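Local coordinates for ribosome inactivating type 1 protein (Iris hollandica, PDB 3MVG) that belongs to the type 1 ribosome-inactivating proteins, single-chain plant proteins with a mixed sheet packed against helices, and is found here as a two-chain assembly, at residues Arg14-Phe19 and Ser160-Phe165; Val74-Gln77 and Phe82-Leu85; Ser117-Ile122 and Asp196-Trp201; Ser205-Arg210 and Gly214-Pro219. All blocks are in the same frame, centred on the assembly; numbering follows the deposited sequence. Where two conformers were deposited one is given.

Interaction 1. Residues Arg14-Phe19 and Ser160-Phe165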
loop_
_atom_site.group_PDB
_atom_site.type_symbol
_atom_site.label_atom_id
_atom_site.label_comp_id
_atom_site.label_asym_id
_atom_site.label_seq_id
_atom_site.Cartn_x
_atom_site.Cartn_y
_atom_site.Cartn_z
ATOM N N ARG A 14 -10.613 2.639 -1.414
ATOM C CA ARG A 14 -11.256 1.562 -0.677
ATOM C C ARG A 14 -11.966 0.569 -1.594
ATOM O O ARG A 14 -11.831 -0.639 -1.411
ATOM C CB ARG A 14 -12.240 2.175 0.325
ATOM C CG ARG A 14 -12.652 1.289 1.486
ATOM C CD ARG A 14 -13.448 2.161 2.463
ATOM N NE ARG A 14 -13.738 1.526 3.746
ATOM C CZ ARG A 14 -14.905 0.977 4.072
ATOM N NH1 ARG A 14 -15.064 0.433 5.270
ATOM N NH2 ARG A 14 -15.914 0.965 3.204
ATOM N N SER A 15 -12.710 1.055 -2.588
ATOM C CA SER A 15 -13.443 0.148 -3.472
ATOM C C SER A 15 -12.507 -0.694 -4.344
ATOM O O SER A 15 -12.772 -1.875 -4.578
ATOM C CB SER A 15 -14.503 0.861 -4.324
ATOM O OG SER A 15 -13.938 1.664 -5.352
ATOM N N TYR A 16 -11.413 -0.094 -4.800
ATOM C CA TYR A 16 -10.440 -0.831 -5.597
ATOM C C TYR A 16 -9.748 -1.886 -4.727
ATOM O O TYR A 16 -9.623 -3.047 -5.118
ATOM C CB TYR A 16 -9.438 0.129 -6.238
ATOM C CG TYR A 16 -8.407 -0.586 -7.077
ATOM C CD1 TYR A 16 -8.752 -1.180 -8.288
ATOM C CD2 TYR A 16 -7.092 -0.684 -6.647
ATOM C CE1 TYR A 16 -7.795 -1.854 -9.056
ATOM C CE2 TYR A 16 -6.131 -1.348 -7.401
ATOM C CZ TYR A 16 -6.490 -1.922 -8.600
ATOM O OH TYR A 16 -5.513 -2.577 -9.327
ATOM N N SER A 17 -9.324 -1.497 -3.532
ATOM C CA SER A 17 -8.683 -2.446 -2.626
ATOM C C SER A 17 -9.632 -3.554 -2.172
ATOM O O SER A 17 -9.212 -4.711 -2.044
ATOM C CB SER A 17 -8.103 -1.711 -1.434
ATOM O OG SER A 17 -7.006 -0.934 -1.846
ATOM N N ASP A 18 -10.901 -3.224 -1.932
ATOM C CA ASP A 18 -11.887 -4.239 -1.577
ATOM C C ASP A 18 -12.065 -5.253 -2.700
ATOM O O ASP A 18 -12.161 -6.458 -2.452
ATOM C CB ASP A 18 -13.238 -3.593 -1.235
ATOM C CG ASP A 18 -13.271 -2.962 0.160
ATOM O OD1 ASP A 18 -12.339 -3.164 0.963
ATOM O OD2 ASP A 18 -14.258 -2.257 0.462
ATOM N N PHE A 19 -12.135 -4.761 -3.935
ATOM C CA PHE A 19 -12.201 -5.625 -5.105
ATOM C C PHE A 19 -11.028 -6.615 -5.135
ATOM O O PHE A 19 -11.230 -7.815 -5.247
ATOM C CB PHE A 19 -12.266 -4.771 -6.379
ATOM C CG PHE A 19 -11.792 -5.477 -7.624
ATOM C CD1 PHE A 19 -12.429 -6.624 -8.083
ATOM C CD2 PHE A 19 -10.726 -4.980 -8.349
ATOM C CE1 PHE A 19 -11.998 -7.282 -9.238
ATOM C CE2 PHE A 19 -10.287 -5.628 -9.507
ATOM C CZ PHE A 19 -10.927 -6.782 -9.950
ATOM N N SER A 160 -4.367 -8.945 -12.302
ATOM C CA SER A 160 -3.495 -10.058 -11.890
ATOM C C SER A 160 -2.274 -9.600 -11.096
ATOM O O SER A 160 -1.955 -10.170 -10.053
ATOM C CB SER A 160 -3.035 -10.856 -13.105
ATOM O OG SER A 160 -4.129 -11.427 -13.800
ATOM N N GLU A 161 -1.568 -8.588 -11.591
ATOM C CA GLU A 161 -0.310 -8.204 -10.943
ATOM C C GLU A 161 -0.527 -7.530 -9.600
ATOM O O GLU A 161 0.244 -7.741 -8.668
ATOM C CB GLU A 161 0.570 -7.337 -11.844
ATOM C CG GLU A 161 0.977 -7.980 -13.180
ATOM C CD GLU A 161 1.950 -9.142 -13.069
ATOM O OE1 GLU A 161 2.291 -9.574 -11.946
ATOM O OE2 GLU A 161 2.379 -9.619 -14.137
ATOM N N THR A 162 -1.562 -6.698 -9.501
ATOM C CA THR A 162 -1.935 -6.093 -8.221
ATOM C C THR A 162 -2.476 -7.138 -7.227
ATOM O O THR A 162 -2.238 -7.022 -6.024
ATOM C CB THR A 162 -2.958 -4.979 -8.425
ATOM O OG1 THR A 162 -4.027 -5.511 -9.204
ATOM C CG2 THR A 162 -2.338 -3.774 -9.146
ATOM N N ALA A 163 -3.189 -8.150 -7.720
ATOM C CA ALA A 163 -3.595 -9.255 -6.842
ATOM C C ALA A 163 -2.346 -9.964 -6.285
ATOM O O ALA A 163 -2.296 -10.310 -5.112
ATOM C CB ALA A 163 -4.472 -10.255 -7.588
ATOM N N ARG A 164 -1.337 -10.169 -7.135
ATOM C CA ARG A 164 -0.100 -10.852 -6.735
ATOM C C ARG A 164 0.769 -10.009 -5.810
ATOM O O ARG A 164 1.428 -10.557 -4.923
ATOM C CB ARG A 164 0.716 -11.232 -7.964
ATOM C CG ARG A 164 0.116 -12.332 -8.811
ATOM C CD ARG A 164 0.932 -12.439 -10.073
ATOM N NE ARG A 164 0.528 -13.544 -10.932
ATOM C CZ ARG A 164 1.083 -13.800 -12.113
ATOM N NH1 ARG A 164 2.049 -13.025 -12.581
ATOM N NH2 ARG A 164 0.670 -14.835 -12.821
ATOM N N PHE A 165 0.783 -8.690 -6.022
ATOM C CA PHE A 165 1.699 -7.799 -5.297
ATOM C C PHE A 165 1.000 -6.565 -4.766
ATOM O O PHE A 165 0.610 -5.666 -5.538
ATOM C CB PHE A 165 2.843 -7.320 -6.192
ATOM C CG PHE A 165 3.790 -8.397 -6.611
ATOM C CD1 PHE A 165 4.769 -8.859 -5.735
ATOM C CD2 PHE A 165 3.726 -8.931 -7.883
ATOM C CE1 PHE A 165 5.664 -9.855 -6.125
ATOM C CE2 PHE A 165 4.619 -9.917 -8.278
ATOM C CZ PHE A 165 5.588 -10.374 -7.401
#

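Interaction 2. Residues Val74-Gln77 and Phe82-Leu85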
loop_
_atom_site.group_PDB
_atom_site.type_symbol
_atom_site.label_atom_id
_atom_site.label_comp_id
_atom_site.label_asym_id
_atom_site.label_seq_id
_atom_site.Cartn_x
_atom_site.Cartn_y
_atom_site.Cartn_z
ATOM N N VAL A 74 -6.614 -15.961 -19.005
ATOM C CA VAL A 74 -6.545 -16.965 -20.077
ATOM C C VAL A 74 -7.507 -16.669 -21.235
ATOM O O VAL A 74 -7.358 -17.210 -22.338
ATOM C CB VAL A 74 -6.803 -18.412 -19.558
ATOM C CG1 VAL A 74 -5.788 -18.792 -18.468
ATOM C CG2 VAL A 74 -8.243 -18.585 -19.058
ATOM N N ALA A 75 -8.480 -15.794 -20.992
ATOM C CA ALA A 75 -9.534 -15.506 -21.961
ATOM C C ALA A 75 -10.322 -14.312 -21.475
ATOM O O ALA A 75 -10.176 -13.889 -20.327
ATOM C CB ALA A 75 -10.452 -16.707 -22.109
ATOM N N TYR A 76 -11.159 -13.759 -22.339
ATOM C CA TYR A 76 -12.132 -12.770 -21.886
ATOM C C TYR A 76 -13.401 -12.887 -22.707
ATOM O O TYR A 76 -13.369 -13.370 -23.844
ATOM C CB TYR A 76 -11.564 -11.328 -21.908
ATOM C CG TYR A 76 -11.374 -10.763 -23.289
ATOM C CD1 TYR A 76 -10.165 -10.910 -23.964
ATOM C CD2 TYR A 76 -12.415 -10.087 -23.932
ATOM C CE1 TYR A 76 -9.995 -10.398 -25.247
ATOM C CE2 TYR A 76 -12.258 -9.581 -25.214
ATOM C CZ TYR A 76 -11.049 -9.741 -25.868
ATOM O OH TYR A 76 -10.858 -9.258 -27.139
ATOM N N GLN A 77 -14.513 -12.441 -22.132
ATOM C CA GLN A 77 -15.779 -12.342 -22.854
ATOM C C GLN A 77 -16.140 -10.890 -23.116
ATOM O O GLN A 77 -15.996 -10.035 -22.232
ATOM C CB GLN A 77 -16.899 -12.997 -22.059
ATOM C CG GLN A 77 -18.210 -13.123 -22.844
ATOM C CD GLN A 77 -19.361 -13.608 -22.000
ATOM O OE1 GLN A 77 -20.130 -14.472 -22.427
ATOM N NE2 GLN A 77 -19.495 -13.057 -20.803
ATOM N N PHE A 82 -16.587 -15.298 -26.330
ATOM C CA PHE A 82 -15.294 -15.453 -25.670
ATOM C C PHE A 82 -14.143 -15.359 -26.667
ATOM O O PHE A 82 -14.263 -15.749 -27.847
ATOM C CB PHE A 82 -15.223 -16.765 -24.882
ATOM C CG PHE A 82 -15.913 -16.713 -23.546
ATOM C CD1 PHE A 82 -17.277 -16.986 -23.439
ATOM C CD2 PHE A 82 -15.195 -16.422 -22.382
ATOM C CE1 PHE A 82 -17.920 -16.952 -22.199
ATOM C CE2 PHE A 82 -15.839 -16.391 -21.140
ATOM C CZ PHE A 82 -17.195 -16.658 -21.050
ATOM N N TYR A 83 -13.032 -14.827 -26.163
ATOM C CA TYR A 83 -11.796 -14.614 -26.881
ATOM C C TYR A 83 -10.713 -15.296 -26.073
ATOM O O TYR A 83 -10.514 -14.996 -24.893
ATOM C CB TYR A 83 -11.535 -13.107 -27.016
ATOM C CG TYR A 83 -12.590 -12.450 -27.877
ATOM C CD1 TYR A 83 -13.776 -11.954 -27.327
ATOM C CD2 TYR A 83 -12.438 -12.402 -29.256
ATOM C CE1 TYR A 83 -14.770 -11.392 -28.138
ATOM C CE2 TYR A 83 -13.422 -11.849 -30.075
ATOM C CZ TYR A 83 -14.584 -11.348 -29.511
ATOM O OH TYR A 83 -15.553 -10.799 -30.330
ATOM N N LEU A 84 -10.025 -16.238 -26.708
ATOM C CA LEU A 84 -9.035 -17.077 -26.036
ATOM C C LEU A 84 -7.639 -16.668 -26.415
ATOM O O LEU A 84 -7.353 -16.431 -27.590
ATOM C CB LEU A 84 -9.226 -18.545 -26.433
ATOM C CG LEU A 84 -10.211 -19.441 -25.678
ATOM C CD1 LEU A 84 -11.486 -18.754 -25.203
ATOM C CD2 LEU A 84 -10.536 -20.655 -26.549
ATOM N N LEU A 85 -6.745 -16.612 -25.438
ATOM C CA LEU A 85 -5.326 -16.509 -25.764
ATOM C C LEU A 85 -4.915 -17.779 -26.527
ATOM O O LEU A 85 -5.573 -18.828 -26.418
ATOM C CB LEU A 85 -4.470 -16.269 -24.516
ATOM C CG LEU A 85 -4.700 -14.909 -23.845
ATOM C CD1 LEU A 85 -4.060 -14.901 -22.464
ATOM C CD2 LEU A 85 -4.172 -13.750 -24.683
#

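Interaction 3. Residues Ser117-Ile122 and Asp196-Trp201. Unlike the reference sequence in segment 117-122: Ser117 (reference Gln).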
loop_
_atom_site.group_PDB
_atom_site.type_symbol
_atom_site.label_atom_id
_atom_site.label_comp_id
_atom_site.label_asym_id
_atom_site.label_seq_id
_atom_site.Cartn_x
_atom_site.Cartn_y
_atom_site.Cartn_z
ATOM N N SER A 117 4.310 -1.814 -28.260
ATOM C CA SER A 117 4.592 -0.922 -27.149
ATOM C C SER A 117 5.055 -1.736 -25.953
ATOM O O SER A 117 4.418 -2.724 -25.591
ATOM C CB SER A 117 3.325 -0.149 -26.775
ATOM O OG SER A 117 2.623 0.263 -27.936
ATOM N N ASN A 118 6.166 -1.330 -25.347
ATOM C CA ASN A 118 6.562 -1.898 -24.074
ATOM C C ASN A 118 5.689 -1.312 -22.967
ATOM O O ASN A 118 5.272 -0.157 -23.043
ATOM C CB ASN A 118 8.045 -1.611 -23.861
ATOM C CG ASN A 118 8.415 -1.455 -22.424
ATOM O OD1 ASN A 118 8.370 -2.400 -21.644
ATOM N ND2 ASN A 118 8.830 -0.254 -22.068
ATOM N N ARG A 119 5.400 -2.108 -21.942
ATOM C CA ARG A 119 4.508 -1.629 -20.889
ATOM C C ARG A 119 5.095 -0.495 -20.036
ATOM O O ARG A 119 4.348 0.213 -19.359
ATOM C CB ARG A 119 3.959 -2.779 -20.050
ATOM C CG ARG A 119 4.938 -3.464 -19.129
ATOM C CD ARG A 119 4.345 -4.797 -18.743
ATOM N NE ARG A 119 5.108 -5.560 -17.762
ATOM C CZ ARG A 119 6.164 -6.321 -18.044
ATOM N NH1 ARG A 119 6.748 -7.003 -17.072
ATOM N NH2 ARG A 119 6.649 -6.387 -19.276
ATOM N N GLU A 120 6.409 -0.280 -20.115
ATOM C CA GLU A 120 7.027 0.902 -19.506
ATOM C C GLU A 120 6.459 2.195 -20.085
ATOM O O GLU A 120 6.576 3.253 -19.470
ATOM C CB GLU A 120 8.552 0.896 -19.684
ATOM C CG GLU A 120 9.301 -0.035 -18.753
ATOM C CD GLU A 120 10.797 -0.083 -19.017
ATOM O OE1 GLU A 120 11.424 0.989 -19.163
ATOM O OE2 GLU A 120 11.347 -1.203 -19.057
ATOM N N ASN A 121 5.848 2.099 -21.266
ATOM C CA ASN A 121 5.314 3.268 -21.969
ATOM C C ASN A 121 3.784 3.328 -22.028
ATOM O O ASN A 121 3.210 4.085 -22.814
ATOM C CB ASN A 121 5.926 3.352 -23.376
ATOM C CG ASN A 121 7.446 3.376 -23.346
ATOM O OD1 ASN A 121 8.053 4.083 -22.542
ATOM N ND2 ASN A 121 8.065 2.588 -24.213
ATOM N N ILE A 122 3.133 2.543 -21.171
ATOM C CA ILE A 122 1.672 2.448 -21.138
ATOM C C ILE A 122 1.148 2.925 -19.786
ATOM O O ILE A 122 1.476 2.352 -18.746
ATOM C CB ILE A 122 1.199 1.005 -21.439
ATOM C CG1 ILE A 122 1.554 0.634 -22.889
ATOM C CG2 ILE A 122 -0.304 0.846 -21.151
ATOM C CD1 ILE A 122 1.340 -0.833 -23.244
ATOM N N ASP A 196 10.401 -5.678 -12.805
ATOM C CA ASP A 196 11.253 -6.734 -12.264
ATOM C C ASP A 196 10.536 -7.512 -11.170
ATOM O O ASP A 196 10.722 -8.718 -11.031
ATOM C CB ASP A 196 12.582 -6.179 -11.761
ATOM C CG ASP A 196 13.675 -7.217 -11.774
ATOM O OD1 ASP A 196 14.504 -7.203 -10.851
ATOM O OD2 ASP A 196 13.702 -8.055 -12.707
ATOM N N LEU A 197 9.688 -6.823 -10.417
ATOM C CA LEU A 197 8.869 -7.485 -9.431
ATOM C C LEU A 197 7.940 -8.504 -10.110
ATOM O O LEU A 197 7.895 -9.680 -9.734
ATOM C CB LEU A 197 8.092 -6.436 -8.652
ATOM C CG LEU A 197 7.378 -6.905 -7.400
ATOM C CD1 LEU A 197 8.366 -7.467 -6.373
ATOM C CD2 LEU A 197 6.599 -5.736 -6.823
ATOM N N GLN A 198 7.243 -8.058 -11.157
ATOM C CA GLN A 198 6.361 -8.928 -11.928
ATOM C C GLN A 198 7.101 -10.158 -12.448
ATOM O O GLN A 198 6.601 -11.275 -12.358
ATOM C CB GLN A 198 5.738 -8.172 -13.108
ATOM C CG GLN A 198 4.814 -7.032 -12.713
ATOM C CD GLN A 198 4.424 -6.169 -13.897
ATOM O OE1 GLN A 198 4.894 -6.371 -15.016
ATOM N NE2 GLN A 198 3.559 -5.203 -13.658
ATOM N N THR A 199 8.301 -9.937 -12.995
ATOM C CA THR A 199 9.138 -11.008 -13.557
ATOM C C THR A 199 9.530 -12.062 -12.518
ATOM O O THR A 199 9.744 -13.227 -12.856
ATOM C CB THR A 199 10.426 -10.399 -14.186
ATOM O OG1 THR A 199 10.066 -9.407 -15.156
ATOM C CG2 THR A 199 11.314 -11.456 -14.835
ATOM N N ASN A 200 9.613 -11.644 -11.257
ATOM C CA ASN A 200 10.117 -12.499 -10.190
ATOM C C ASN A 200 9.060 -13.154 -9.315
ATOM O O ASN A 200 9.383 -13.698 -8.256
ATOM C CB ASN A 200 11.129 -11.729 -9.340
ATOM C CG ASN A 200 12.495 -11.704 -9.976
ATOM O OD1 ASN A 200 13.245 -12.684 -9.888
ATOM N ND2 ASN A 200 12.815 -10.614 -10.660
ATOM N N TRP A 201 7.808 -13.140 -9.766
ATOM C CA TRP A 201 6.729 -13.700 -8.960
ATOM C C TRP A 201 6.908 -15.183 -8.660
ATOM O O TRP A 201 6.780 -15.594 -7.509
ATOM C CB TRP A 201 5.377 -13.447 -9.607
ATOM C CG TRP A 201 4.232 -13.961 -8.784
ATOM C CD1 TRP A 201 3.884 -13.573 -7.513
ATOM C CD2 TRP A 201 3.296 -14.969 -9.169
ATOM N NE1 TRP A 201 2.776 -14.272 -7.100
ATOM C CE2 TRP A 201 2.397 -15.134 -8.096
ATOM C CE3 TRP A 201 3.119 -15.734 -10.329
ATOM C CZ2 TRP A 201 1.333 -16.030 -8.151
ATOM C CZ3 TRP A 201 2.071 -16.622 -10.382
ATOM C CH2 TRP A 201 1.183 -16.767 -9.300
HETATM O O HOH W 1 8.061 -9.385 -16.812
#

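Interaction 4. Residues Ser205-Arg210 and Gly214-Pro219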
loop_
_atom_site.group_PDB
_atom_site.type_symbol
_atom_site.label_atom_id
_atom_site.label_comp_id
_atom_site.label_asym_id
_atom_site.label_seq_id
_atom_site.Cartn_x
_atom_site.Cartn_y
_atom_site.Cartn_z
ATOM N N SER A 205 7.742 -16.731 -5.037
ATOM C CA SER A 205 6.757 -17.697 -4.548
ATOM C C SER A 205 7.449 -18.975 -4.092
ATOM O O SER A 205 7.153 -19.504 -3.016
ATOM C CB SER A 205 5.744 -18.045 -5.640
ATOM O OG SER A 205 4.842 -16.964 -5.896
ATOM N N THR A 206 8.351 -19.477 -4.931
ATOM C CA THR A 206 9.103 -20.694 -4.631
ATOM C C THR A 206 10.006 -20.516 -3.411
ATOM O O THR A 206 10.013 -21.373 -2.512
ATOM C CB THR A 206 9.880 -21.149 -5.866
ATOM O OG1 THR A 206 8.935 -21.549 -6.860
ATOM C CG2 THR A 206 10.810 -22.327 -5.541
ATOM N N GLU A 207 10.718 -19.395 -3.339
ATOM C CA GLU A 207 11.597 -19.151 -2.198
ATOM C C GLU A 207 10.817 -19.092 -0.887
ATOM O O GLU A 207 11.273 -19.604 0.137
ATOM C CB GLU A 207 12.444 -17.891 -2.388
ATOM C CG GLU A 207 13.510 -17.993 -3.497
ATOM C CD GLU A 207 14.462 -19.169 -3.325
ATOM O OE1 GLU A 207 14.919 -19.416 -2.188
ATOM O OE2 GLU A 207 14.758 -19.836 -4.335
ATOM N N VAL A 208 9.623 -18.505 -0.909
ATOM C CA VAL A 208 8.792 -18.501 0.293
ATOM C C VAL A 208 8.450 -19.932 0.731
ATOM O O VAL A 208 8.515 -20.252 1.925
ATOM C CB VAL A 208 7.530 -17.623 0.121
ATOM C CG1 VAL A 208 6.530 -17.853 1.262
ATOM C CG2 VAL A 208 7.919 -16.168 0.040
ATOM N N GLN A 209 8.104 -20.780 -0.232
ATOM C CA GLN A 209 7.712 -22.160 0.071
ATOM C C GLN A 209 8.871 -23.047 0.535
ATOM O O GLN A 209 8.651 -23.991 1.295
ATOM C CB GLN A 209 6.959 -22.796 -1.100
ATOM C CG GLN A 209 5.549 -22.242 -1.243
ATOM C CD GLN A 209 4.958 -22.499 -2.600
ATOM O OE1 GLN A 209 4.390 -23.557 -2.856
ATOM N NE2 GLN A 209 5.087 -21.522 -3.489
ATOM N N ARG A 210 10.089 -22.729 0.101
ATOM C CA ARG A 210 11.273 -23.533 0.437
ATOM C C ARG A 210 12.071 -22.958 1.602
ATOM O O ARG A 210 13.062 -23.562 2.041
ATOM C CB ARG A 210 12.190 -23.656 -0.777
ATOM C CG ARG A 210 11.558 -24.301 -1.988
ATOM C CD ARG A 210 12.608 -24.616 -3.031
ATOM N NE ARG A 210 13.489 -25.695 -2.582
ATOM C CZ ARG A 210 14.343 -26.353 -3.362
ATOM N NH1 ARG A 210 14.452 -26.054 -4.652
ATOM N NH2 ARG A 210 15.092 -27.320 -2.849
ATOM N N GLY A 214 12.183 -19.185 7.854
ATOM C CA GLY A 214 11.861 -17.939 7.161
ATOM C C GLY A 214 12.944 -17.406 6.237
ATOM O O GLY A 214 12.706 -16.450 5.503
ATOM N N ARG A 215 14.129 -18.014 6.258
ATOM C CA ARG A 215 15.250 -17.542 5.438
ATOM C C ARG A 215 15.264 -18.217 4.076
ATOM O O ARG A 215 15.132 -19.438 3.974
ATOM C CB ARG A 215 16.596 -17.777 6.144
ATOM C CG ARG A 215 16.772 -17.048 7.488
ATOM C CD ARG A 215 16.919 -15.536 7.329
ATOM N NE ARG A 215 18.091 -15.165 6.533
ATOM C CZ ARG A 215 18.361 -13.930 6.113
ATOM N NH1 ARG A 215 17.548 -12.920 6.406
ATOM N NH2 ARG A 215 19.453 -13.706 5.395
ATOM N N PHE A 216 15.425 -17.421 3.023
ATOM C CA PHE A 216 15.473 -17.953 1.662
ATOM C C PHE A 216 16.724 -18.800 1.443
ATOM O O PHE A 216 17.825 -18.411 1.843
ATOM C CB PHE A 216 15.518 -16.810 0.646
ATOM C CG PHE A 216 14.189 -16.141 0.376
ATOM C CD1 PHE A 216 13.038 -16.449 1.103
ATOM C CD2 PHE A 216 14.113 -15.157 -0.609
ATOM C CE1 PHE A 216 11.826 -15.801 0.823
ATOM C CE2 PHE A 216 12.916 -14.509 -0.891
ATOM C CZ PHE A 216 11.775 -14.828 -0.179
ATOM N N LEU A 217 16.558 -19.935 0.777
ATOM C CA LEU A 217 17.704 -20.726 0.328
ATOM C C LEU A 217 18.514 -19.964 -0.722
ATOM O O LEU A 217 19.747 -20.042 -0.746
ATOM C CB LEU A 217 17.251 -22.075 -0.230
ATOM C CG LEU A 217 16.388 -22.999 0.639
ATOM C CD1 LEU A 217 16.060 -24.268 -0.138
ATOM C CD2 LEU A 217 17.047 -23.335 1.978
ATOM N N GLN A 218 17.815 -19.231 -1.586
ATOM C CA GLN A 218 18.442 -18.434 -2.632
ATOM C C GLN A 218 17.883 -17.013 -2.601
ATOM O O GLN A 218 16.780 -16.762 -3.104
ATOM C CB GLN A 218 18.220 -19.071 -4.010
ATOM C CG GLN A 218 18.910 -20.416 -4.214
ATOM C CD GLN A 218 20.429 -20.342 -4.110
ATOM O OE1 GLN A 218 21.052 -19.355 -4.516
ATOM N NE2 GLN A 218 21.031 -21.399 -3.572
ATOM N N PRO A 219 18.629 -16.073 -1.991
ATOM C CA PRO A 219 18.201 -14.675 -1.982
ATOM C C PRO A 219 17.912 -14.137 -3.386
ATOM O O PRO A 219 18.573 -14.513 -4.356
ATOM C CB PRO A 219 19.384 -13.960 -1.332
ATOM C CG PRO A 219 19.920 -14.983 -0.370
ATOM C CD PRO A 219 19.785 -16.297 -1.100
HETATM O O HOH W 2 13.911 -20.527 0.042
#

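Interaction 1. Residues Arg14-Phe19 and Ser160-Phe165
With CG anti to the backbone N (chi1 -180°), Tyr16 sends its phenol ring straight out from helix 13-27, while on helix 146-164 the chi1 of Thr162 (52°) puts OG1 between the backbone N and the carbonyl carbon and CG2 beside the backbone N, both branches close to the tyrosine hydroxyl. The two side chains cross at about a right angle, and all the touching is done by the end of the phenol: Tyr16 OH lies 3.3 Å from Thr162 OG1 and 3.4 Å from Thr162 CG2, seated against the fork of the threonine. CB of Thr162 stands just behind, 3.6 Å from Tyr16 OH. Both residues are buried, yet the segments share little surface, so this is a point contact between two core helices of the ribosome-inactivating protein fold. Around it, Tyr16 packs on Val172 and Thr173 of helix 166-173, and Thr162 on Leu20 and Ile168. At the far end of the first segment, Arg14 makes a salt bridge to Asp18 of the second subunit, so the helix that reaches the core with Tyr16 also contributes to the dimer contact. The phenol hydroxyl is hydrogen-bonded to the carbonyl oxygen of Leu158, one turn before Thr162. The chemistry thus implies a buried hydroxyl committed to the backbone of helix 146-164, with the threonine methyl and hydroxyl packed against the phenol end.

Interaction 2. Residues Val74-Gln77 and Phe82-Leu85
Tyr76 and Tyr83 stand side by side on one face of a beta hairpin, their rings nearly parallel (planes at 18°) but slid so far apart, with centroids 5.0 Å from each other, that they hardly overlap. What lies over the Tyr76 ring is instead CB of Tyr83, a CH-pi contact 3.8 Å from the centroid and displaced toward the rim, while Tyr76 OH sits over a face of the Tyr83 ring. A chi1 of 71° places the Tyr76 ring between its own backbone N and carbonyl carbon, swung toward the partner strand. Gln77 and Phe82 meet on the other face: Gln77 CB stands 3.7 Å from the centroid of the Phe82 ring, almost above its centre, and the extended glutamine runs on across the ring toward its CE1 side, where OE1 is 3.3 Å from Phe82 CE1. Here the amide and ring planes are 31° apart. On this same face Ala75 CB touches Leu84 CD1. Tyr76 and Tyr83 are an antiparallel hydrogen-bonded pair, with Tyr76 N to Tyr83 O at 2.9 Å and Tyr83 N to Tyr76 O at 2.8 Å; Leu85 N to Val74 O adds a longer bond. Within the six-stranded mixed sheet, this hairpin lies between strand 61-67, bonded to 72-78, and strand 100-101, bonded to 81-84, while Tyr95 of helix 92-95 covers Ala75, Phe82 and Leu84.

Interaction 3. Residues Ser117-Ile122 and Asp196-Trp201
Arg119 grips the side-chain oxygen of Gln198 side-on, through NE and one terminal nitrogen at once. Gln198 OE1 accepts from Arg119 NE at 2.9 Å and from Arg119 NH1 at 2.8 Å, and with both N-H...O angles near 145° the oxygen sits between the two hydrogens. The guanidinium and amide planes are nearly coplanar, 12° apart, and OE1 lies at the guanidinium edge, close to its plane. The NE hydrogen reaches it in the carbonyl plane, while NH1 approaches more nearly end-on. An arginine chain extended from CG to NE and a glutamine extended beyond CG run past each other in opposite directions, bridging backbones whose nearest CA atoms, those of Arg119 and Gln198, are 11.7 Å apart. NH1 has a second acceptor: a water 2.7 Å from Arg119 NH1 that in turn donates to Thr199 OG1 at 2.6 Å. The remaining polar ends are satisfied by neighbours, Arg119 NH2 by Gln112 OE1 and Gln198 NE2 by Gln157 OE1, and the guanidinium also makes a cation-pi contact with Tyr108. Such a net fixes the rotation of the amide, since only its oxygen can face the arginine donors. Where helix 192-199 ends, Asn200 ND2 donates to Asp196 O at 2.8 Å. The Arg119-Gln198 contact ties the loop between helices 108-115 and 126-138 to the C-terminal part of helix 192-199, with Ile153 and Gln157 of helix 146-164 packing against the Arg119 side chain.

Interaction 4. Residues Ser205-Arg210 and Gly214-Pro219
Glu207 and Phe216 bring their CA atoms within 5.6 Å of each other where helix 201-210, after a short connection, runs into strand 215-223, whose chain turns a corner at Leu217 and Gln218. The arrangement is a helix packed against the start of a two-stranded beta hairpin, 215-223 with 229-234. Its middle is a CH-pi contact: Glu207 CB rests over the centre of the Phe216 ring, 3.5 Å from the centroid and only 5° off the normal. Val208 CG2 adds an apolar touch at 4.0 Å from Phe216 CE1. Val235 and Ala238 of helix 235-240 and Ile232 of the partner strand also pack on this phenylalanine. Bent at chi2 (-55°), the glutamate turns its carboxylate away from the ring and up to the corner of the strand. There Gln218 N donates to Glu207 OE1 at 3.0 Å, coming from above the carboxylate plane, and the methylene of Gln218 CB lies beside OE2. Farther along the helix, Leu217 CD1 rests against the bent side chain of Arg210, touching NE, while Leu217 CG comes up to the Arg210 carbonyl oxygen on the exposed side of the contact. The carboxylate therefore holds the corner through backbone N-H groups, directly at Gln218 and through solvent at Leu217: one water donates to Glu207 O and, at 2.7 Å, to Glu207 OE1, and accepts from Leu217 N at 2.8 Å.

From the N terminus, helix 13-27 is met by helix 146-164 some 140 residues later, and interaction 1 closes this long loop in the buried core. Interaction 2, a short hairpin of the mixed sheet, opens and closes within that span without touching interaction 1. Interaction 3 starts inside the same span, at the loop 117-122, but finishes beyond it on helix 192-199, so interactions 1 and 3 cross; they also pack together, Arg164 and Phe165 lying against Trp201. Interaction 4 follows in sequence and closes a short loop between helix 201-210 and the hairpin of strands 215-223 and 229-234; its centre is about 34 Å from that of interaction 2, across the centre of the chain.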